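Local coordinates for protein beta-N-acetylhexosaminidase (Bacteroides fragilis, PDB 4PYS) that probably removes terminal beta-linked N-acetylhexosamine residues from glycans by hydrolysis, at residues Y350-P353 with D354-I358; M461-G465 with N466-F470; K49-P52 with E53-E57. All coordinates share one frame; numbering follows the deposited sequence. Where two conformers were deposited one is given.

In the fold
Along the chain contact 3 comes first, then contact 1, then contact 2; none touches another. Contact 3 lies in the mixed sheet of the family 20 domain 2 region, entering strand 56-58. Contact 1 enters strand 356-360 of the TIM-barrel catalytic domain, with its centre about 47 Å from that of contact 3 and on the opposite side of the chain's centre. Contact 2, whose centre is about 32 Å from that of contact 1 and 34 Å from that of contact 3, joins helix 453-462 to helix 470-486. All three are short connections where the chain changes direction between regular elements, two of them leading into a strand and one into a helix.

Contact 1: residues Y350-P353 with D354-I358; sequences YSLP and DNVVI
The type I beta turn from Pro353 to Val356 delivers the chain to strand 356-360 of the TIM-barrel catalytic domain. This strand pairs in parallel with strand 337-341, and the intervening connection ends in the turn. The turn is closed by a weak hydrogen bond in which Val356 N reaches Pro353 O over 3.3 Å, with an N-H...O angle of 146°.

Apolar contacts support the bend from its inner side. Val356 has CG2 beside its backbone N and anti to its carbonyl carbon (CG1 takes the position anti to N, chi1 166°), which turns that methyl back over the start of the turn. There it meets Leu352 CB at 3.8 Å and Pro353 CD at 4.0 Å, so one branch spans two successive residues. Beyond the turn, Val356 packs on Phe340 of strand 337-341, while Leu352 lies against Val344.

The two polar side chains at the turn's corners are both bound to helix 316-333 or to the residues just after it. Asp354 forms a salt bridge through OD1 with Lys332. Asn355 is buried, and its ND2 donates both to Ala328 O, within the helix, and to Arg336 O, just before strand 337-341. Two acceptors on one amide nitrogen should hold the group against rotation, and they tie the turn to the C-terminal part of the helix and to the residue leading into strand 337-341. With chi1 at 65°, Asn355 CG sits between its own backbone N and carbonyl carbon, folding the amide back along the turn. The Pro353 ring, which also rests on Ala328, crosses this amide at a slant: Asn355 OD1 lies 3.5 Å from Pro353 CG and 3.6 Å from Pro353 CB.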
loop_
_atom_site.group_PDB
_atom_site.type_symbol
_atom_site.label_atom_id
_atom_site.label_comp_id
_atom_site.label_asym_id
_atom_site.label_seq_id
_atom_site.Cartn_x
_atom_site.Cartn_y
_atom_site.Cartn_z
ATOM N N TYR A 350 14.151 22.407 -12.155
ATOM C CA TYR A 350 12.994 22.379 -13.042
ATOM C C TYR A 350 11.747 22.041 -12.240
ATOM O O TYR A 350 11.720 21.050 -11.510
ATOM C CB TYR A 350 13.199 21.361 -14.165
ATOM C CG TYR A 350 12.230 21.537 -15.307
ATOM C CD1 TYR A 350 10.985 20.925 -15.285
ATOM C CD2 TYR A 350 12.555 22.330 -16.401
ATOM C CE1 TYR A 350 10.094 21.092 -16.323
ATOM C CE2 TYR A 350 11.672 22.500 -17.446
ATOM C CZ TYR A 350 10.442 21.878 -17.401
ATOM O OH TYR A 350 9.554 22.045 -18.437
ATOM N N SER A 351 10.723 22.878 -12.352
ATOM C CA SER A 351 9.566 22.728 -11.484
ATOM C C SER A 351 8.584 21.666 -11.962
ATOM O O SER A 351 8.236 21.592 -13.142
ATOM C CB SER A 351 8.852 24.062 -11.268
ATOM O OG SER A 351 7.986 23.969 -10.150
ATOM N N LEU A 352 8.147 20.847 -11.015
ATOM C CA LEU A 352 7.226 19.757 -11.283
ATOM C C LEU A 352 5.791 20.267 -11.297
ATOM O O LEU A 352 5.448 21.172 -10.535
ATOM C CB LEU A 352 7.409 18.673 -10.224
ATOM C CG LEU A 352 8.811 18.066 -10.256
ATOM C CD1 LEU A 352 9.097 17.239 -9.016
ATOM C CD2 LEU A 352 8.965 17.215 -11.499
ATOM N N PRO A 353 4.948 19.688 -12.169
ATOM C CA PRO A 353 3.551 20.120 -12.336
ATOM C C PRO A 353 2.686 19.876 -11.097
ATOM O O PRO A 353 3.108 19.174 -10.175
ATOM C CB PRO A 353 3.060 19.278 -13.520
ATOM C CG PRO A 353 3.983 18.101 -13.572
ATOM C CD PRO A 353 5.309 18.595 -13.091
ATOM N N ASP A 354 1.481 20.445 -11.083
ATOM C CA ASP A 354 0.649 20.460 -9.870
ATOM C C ASP A 354 -0.083 19.159 -9.544
ATOM O O ASP A 354 -0.848 19.105 -8.581
ATOM C CB ASP A 354 -0.341 21.645 -9.887
ATOM C CG ASP A 354 -1.349 21.564 -11.024
ATOM O OD1 ASP A 354 -1.400 20.530 -11.726
ATOM O OD2 ASP A 354 -2.104 22.541 -11.215
ATOM N N ASN A 355 0.137 18.111 -10.333
ATOM C CA ASN A 355 -0.426 16.801 -9.986
ATOM C C ASN A 355 0.585 15.877 -9.309
ATOM O O ASN A 355 0.333 14.680 -9.146
ATOM C CB ASN A 355 -0.992 16.114 -11.224
ATOM C CG ASN A 355 0.078 15.771 -12.235
ATOM O OD1 ASN A 355 1.019 16.538 -12.445
ATOM N ND2 ASN A 355 -0.055 14.608 -12.868
ATOM N N VAL A 356 1.726 16.439 -8.918
ATOM C CA VAL A 356 2.801 15.660 -8.301
ATOM C C VAL A 356 2.589 15.452 -6.799
ATOM O O VAL A 356 2.214 16.380 -6.085
ATOM C CB VAL A 356 4.175 16.321 -8.567
ATOM C CG1 VAL A 356 5.252 15.734 -7.666
ATOM C CG2 VAL A 356 4.560 16.162 -10.034
ATOM N N VAL A 357 2.822 14.223 -6.338
ATOM C CA VAL A 357 2.789 13.870 -4.919
ATOM C C VAL A 357 4.170 13.316 -4.571
ATOM O O VAL A 357 4.782 12.614 -5.386
ATOM C CB VAL A 357 1.699 12.811 -4.641
ATOM C CG1 VAL A 357 1.728 12.341 -3.184
ATOM C CG2 VAL A 357 0.324 13.370 -5.003
ATOM N N ILE A 358 4.668 13.652 -3.384
ATOM C CA ILE A 358 6.000 13.233 -2.946
ATOM C C ILE A 358 5.935 12.172 -1.847
ATOM O O ILE A 358 5.272 12.366 -0.828
ATOM C CB ILE A 358 6.806 14.445 -2.417
ATOM C CG1 ILE A 358 7.004 15.487 -3.528
ATOM C CG2 ILE A 358 8.142 13.993 -1.853
ATOM C CD1 ILE A 358 7.743 14.970 -4.754
#

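Contact 2: residues M461-G465 with N466-F470. With GOL (glycerol), chain D.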
loop_
_atom_site.group_PDB
_atom_site.type_symbol
_atom_site.label_atom_id
_atom_site.label_comp_id
_atom_site.label_asym_id
_atom_site.label_seq_id
_atom_site.Cartn_x
_atom_site.Cartn_y
_atom_site.Cartn_z
HETATM N N MSE A 461 -2.018 4.984 11.419
HETATM C CA MSE A 461 -2.757 5.472 10.250
HETATM C C MSE A 461 -4.222 5.711 10.559
HETATM O O MSE A 461 -4.808 6.698 10.112
HETATM C CB MSE A 461 -2.682 4.436 9.133
HETATM C CG MSE A 461 -1.298 4.306 8.482
HETATM SE SE MSE A 461 -1.298 2.737 7.351
HETATM C CE MSE A 461 0.621 2.704 6.925
ATOM N N TRP A 462 -4.836 4.784 11.285
ATOM C CA TRP A 462 -6.295 4.831 11.449
ATOM C C TRP A 462 -6.780 5.506 12.736
ATOM O O TRP A 462 -7.655 6.383 12.709
ATOM C CB TRP A 462 -6.888 3.404 11.358
ATOM C CG TRP A 462 -8.381 3.436 11.581
ATOM C CD1 TRP A 462 -9.036 3.463 12.788
ATOM C CD2 TRP A 462 -9.388 3.477 10.575
ATOM N NE1 TRP A 462 -10.400 3.528 12.581
ATOM C CE2 TRP A 462 -10.640 3.528 11.225
ATOM C CE3 TRP A 462 -9.359 3.465 9.173
ATOM C CZ2 TRP A 462 -11.853 3.573 10.527
ATOM C CZ3 TRP A 462 -10.563 3.503 8.478
ATOM C CH2 TRP A 462 -11.797 3.559 9.153
ATOM N N HIS A 463 -6.237 5.079 13.870
ATOM C CA HIS A 463 -6.759 5.506 15.174
ATOM C C HIS A 463 -6.565 7.010 15.385
ATOM O O HIS A 463 -5.528 7.568 15.016
ATOM C CB HIS A 463 -6.051 4.710 16.283
ATOM C CG HIS A 463 -6.471 5.088 17.676
ATOM N ND1 HIS A 463 -5.557 5.386 18.663
ATOM C CD2 HIS A 463 -7.694 5.201 18.249
ATOM C CE1 HIS A 463 -6.196 5.674 19.786
ATOM N NE2 HIS A 463 -7.495 5.571 19.563
ATOM N N SER A 464 -7.574 7.656 15.951
ATOM C CA SER A 464 -7.510 9.065 16.332
ATOM C C SER A 464 -6.306 9.302 17.250
ATOM O O SER A 464 -5.858 8.384 17.946
ATOM C CB SER A 464 -8.798 9.476 17.057
ATOM O OG SER A 464 -9.968 9.091 16.335
ATOM N N GLY A 465 -5.796 10.531 17.271
ATOM C CA GLY A 465 -4.661 10.851 18.123
ATOM C C GLY A 465 -5.065 11.019 19.580
ATOM O O GLY A 465 -4.933 12.114 20.135
ATOM N N ASN A 466 -5.603 9.945 20.169
ATOM C CA ASN A 466 -5.978 9.894 21.586
ATOM C C ASN A 466 -4.932 9.073 22.328
ATOM O O ASN A 466 -4.262 8.243 21.729
ATOM C CB ASN A 466 -7.335 9.200 21.777
ATOM C CG ASN A 466 -8.479 9.957 21.162
ATOM O OD1 ASN A 466 -8.456 11.182 21.070
ATOM N ND2 ASN A 466 -9.510 9.224 20.747
ATOM N N PRO A 467 -4.791 9.306 23.639
ATOM C CA PRO A 467 -3.756 8.586 24.384
ATOM C C PRO A 467 -3.916 7.062 24.344
ATOM O O PRO A 467 -5.016 6.535 24.534
ATOM C CB PRO A 467 -3.947 9.099 25.810
ATOM C CG PRO A 467 -4.474 10.483 25.643
ATOM C CD PRO A 467 -5.398 10.388 24.432
ATOM N N GLU A 468 -2.802 6.381 24.100
ATOM C CA GLU A 468 -2.718 4.929 24.149
ATOM C C GLU A 468 -1.244 4.577 24.291
ATOM O O GLU A 468 -0.474 4.733 23.339
ATOM C CB GLU A 468 -3.275 4.311 22.865
ATOM C CG GLU A 468 -3.241 2.776 22.897
ATOM C CD GLU A 468 -3.645 2.162 21.572
ATOM O OE1 GLU A 468 -3.779 2.917 20.582
ATOM O OE2 GLU A 468 -3.807 0.927 21.513
ATOM N N ASN A 469 -0.833 4.111 25.465
ATOM C CA ASN A 469 0.593 3.865 25.664
ATOM C C ASN A 469 1.006 2.510 25.096
ATOM O O ASN A 469 0.154 1.737 24.631
ATOM C CB ASN A 469 1.015 4.049 27.135
ATOM C CG ASN A 469 0.279 3.117 28.082
ATOM O OD1 ASN A 469 0.003 1.969 27.745
ATOM N ND2 ASN A 469 -0.047 3.610 29.270
ATOM N N PHE A 470 2.308 2.251 25.077
ATOM C CA PHE A 470 2.804 1.059 24.412
ATOM C C PHE A 470 2.318 -0.181 25.136
ATOM O O PHE A 470 2.043 -1.205 24.506
ATOM C CB PHE A 470 4.336 1.033 24.364
ATOM C CG PHE A 470 4.875 -0.229 23.743
ATOM C CD1 PHE A 470 4.905 -0.371 22.361
ATOM C CD2 PHE A 470 5.277 -1.292 24.539
ATOM C CE1 PHE A 470 5.381 -1.554 21.778
ATOM C CE2 PHE A 470 5.750 -2.469 23.978
ATOM C CZ PHE A 470 5.797 -2.598 22.590
HETATM C C1 GOL D . -1.577 5.708 18.563
HETATM O O1 GOL D . -2.763 5.535 17.801
HETATM C C2 GOL D . -1.919 6.544 19.798
HETATM O O2 GOL D . -2.539 7.754 19.414
HETATM C C3 GOL D . -0.661 6.843 20.613
HETATM O O3 GOL D . 0.332 7.437 19.800
HETATM O O HOH W 1 -9.912 5.958 20.970
#
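A single water is gripped from both segments, 2.8 Å from His463 NE2 and 3.3 Å from Asn466 ND2, which donates to it. It lies in the plane of the imidazole, at the ring edge. The other ring nitrogen is occupied as well: His463 ND1 makes a nearly straight hydrogen bond of 2.9 Å, at 163°, to O1 of a glycerol probably taken up from the crystallisation liquor. The same glycerol donates from O2 to Asn466 O, again at 2.9 Å, and is joined to Tyr419 OH through a further bond.

His463, the first residue to leave helix 453-462, has CG anti to its backbone N (chi1 178°), which directs the ring into the curve of the chain. The curve itself is an inverse gamma turn centred on Gly465, closed by a weak bond of 2.7 Å from Asn466 N to Ser464 O. Further along, the extended side chain of Glu468 comes back across the imidazole. Its OE1 stands 3.6 Å from His463 ND1, and the carboxylate plane is turned 85° against the ring. Glu468 OE2 is paired with Lys476 of helix 470-486, whose N-cap is Asn469.

OE1 also lies close to Glu459 OE2, a crowding of acids that could raise the proton affinity of one of them, though Lys476 would oppose this. Both imidazole nitrogens are hydrogen-bonded in this crystal, which should steady the ring, although the partner of ND1 is a glycerol that is probably not native.

Contact 3: residues K49-P52 with E53-E57; sequences KLVP and ESAVE
Val51 CG1 is the hub of the apolar packing, touching Ala55 CB at 3.7 Å and Val56 CG2 at the same 3.7 Å. Because CG1 stands anti to the backbone N of Val51 (chi1 -179°), this branch extends forward under the turn and meets two consecutive residues beyond it. The Val51 and Val56 side chains lie aslant to each other. The Pro52 ring adds a looser touch, with CB 3.8 Å from Ser54 OG.

The bend itself is shaped by a backbone bond. Ala55 N donates to Pro52 O at 2.8 Å and 158°, approaching from above the carbonyl plane, about 45° out of it. Val56 N repeats the three-residue step to Glu53 O at 3.1 Å. The pair of bonds winds residues 53-55 into a short 3-10 segment, directly after the proline and directly before the strand.

A second shell comes from the elements that flank the turn. Phe46 of helix 43-49 packs on both Val51 and Val56, and Tyr47 of that helix lies against Val56 and Glu53. From the sheet, Ile31 supports Val51 and Met33 supports Val56, while Ala55 and Glu57 both bond through their backbones to Ile31. The small hydrophobic cluster thus bridges helix and strand at the point where the chain turns between them. Strand 31-35, helix 43-49 and strand 56-58, with its two strands paired in parallel, make a beta-alpha-beta crossover, and this 3-10 turn is its return from helix to sheet in the domain 2 region of the family 20 enzyme.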
loop_
_atom_site.group_PDB
_atom_site.type_symbol
_atom_site.label_atom_id
_atom_site.label_comp_id
_atom_site.label_asym_id
_atom_site.label_seq_id
_atom_site.Cartn_x
_atom_site.Cartn_y
_atom_site.Cartn_z
ATOM N N LYS A 49 -16.395 -13.287 4.524
ATOM C CA LYS A 49 -15.778 -13.184 5.848
ATOM C C LYS A 49 -16.738 -13.443 7.007
ATOM O O LYS A 49 -16.304 -13.812 8.100
ATOM C CB LYS A 49 -15.129 -11.812 6.036
ATOM C CG LYS A 49 -14.028 -11.450 5.027
ATOM C CD LYS A 49 -12.878 -12.458 5.031
ATOM C CE LYS A 49 -11.647 -11.884 4.300
ATOM N NZ LYS A 49 -10.603 -12.949 4.025
ATOM N N LEU A 50 -18.037 -13.259 6.772
ATOM C CA LEU A 50 -19.017 -13.309 7.862
ATOM C C LEU A 50 -20.129 -14.345 7.674
ATOM O O LEU A 50 -20.236 -15.296 8.452
ATOM C CB LEU A 50 -19.610 -11.912 8.098
ATOM C CG LEU A 50 -18.620 -10.901 8.683
ATOM C CD1 LEU A 50 -19.146 -9.482 8.591
ATOM C CD2 LEU A 50 -18.338 -11.275 10.129
ATOM N N VAL A 51 -20.964 -14.150 6.655
ATOM C CA VAL A 51 -22.104 -15.041 6.411
ATOM C C VAL A 51 -22.189 -15.356 4.928
ATOM O O VAL A 51 -22.323 -14.440 4.117
ATOM C CB VAL A 51 -23.439 -14.370 6.816
ATOM C CG1 VAL A 51 -24.625 -15.319 6.579
ATOM C CG2 VAL A 51 -23.398 -13.910 8.258
ATOM N N PRO A 52 -22.138 -16.651 4.571
ATOM C CA PRO A 52 -22.236 -17.066 3.167
ATOM C C PRO A 52 -23.553 -16.609 2.556
ATOM O O PRO A 52 -24.571 -16.632 3.249
ATOM C CB PRO A 52 -22.254 -18.600 3.255
ATOM C CG PRO A 52 -21.700 -18.936 4.597
ATOM C CD PRO A 52 -22.106 -17.806 5.489
ATOM N N GLU A 53 -23.545 -16.238 1.280
ATOM C CA GLU A 53 -24.768 -15.819 0.596
ATOM C C GLU A 53 -25.914 -16.831 0.742
ATOM O O GLU A 53 -27.088 -16.450 0.772
ATOM C CB GLU A 53 -24.474 -15.518 -0.882
ATOM C CG GLU A 53 -25.689 -15.074 -1.699
ATOM C CD GLU A 53 -25.309 -14.437 -3.025
ATOM O OE1 GLU A 53 -24.112 -14.466 -3.382
ATOM O OE2 GLU A 53 -26.209 -13.902 -3.705
ATOM N N SER A 54 -25.578 -18.114 0.859
ATOM C CA SER A 54 -26.594 -19.160 0.968
ATOM C C SER A 54 -27.416 -19.023 2.250
ATOM O O SER A 54 -28.531 -19.536 2.336
ATOM C CB SER A 54 -25.955 -20.553 0.913
ATOM O OG SER A 54 -25.158 -20.785 2.064
ATOM N N ALA A 55 -26.857 -18.332 3.242
ATOM C CA ALA A 55 -27.522 -18.163 4.532
ATOM C C ALA A 55 -28.205 -16.802 4.667
ATOM O O ALA A 55 -28.829 -16.515 5.694
ATOM C CB ALA A 55 -26.529 -18.357 5.663
ATOM N N VAL A 56 -28.083 -15.970 3.636
ATOM C CA VAL A 56 -28.656 -14.622 3.652
ATOM C C VAL A 56 -30.002 -14.544 2.919
ATOM O O VAL A 56 -30.146 -15.066 1.813
ATOM C CB VAL A 56 -27.666 -13.596 3.058
ATOM C CG1 VAL A 56 -28.345 -12.254 2.826
ATOM C CG2 VAL A 56 -26.475 -13.423 3.984
ATOM N N GLU A 57 -30.987 -13.913 3.559
ATOM C CA GLU A 57 -32.281 -13.627 2.937
ATOM C C GLU A 57 -32.424 -12.115 2.831
ATOM O O GLU A 57 -32.439 -11.433 3.852
ATOM C CB GLU A 57 -33.432 -14.121 3.813
ATOM C CG GLU A 57 -33.659 -15.615 3.865
ATOM C CD GLU A 57 -34.884 -15.963 4.698
ATOM O OE1 GLU A 57 -35.784 -15.100 4.828
ATOM O OE2 GLU A 57 -34.944 -17.093 5.227
#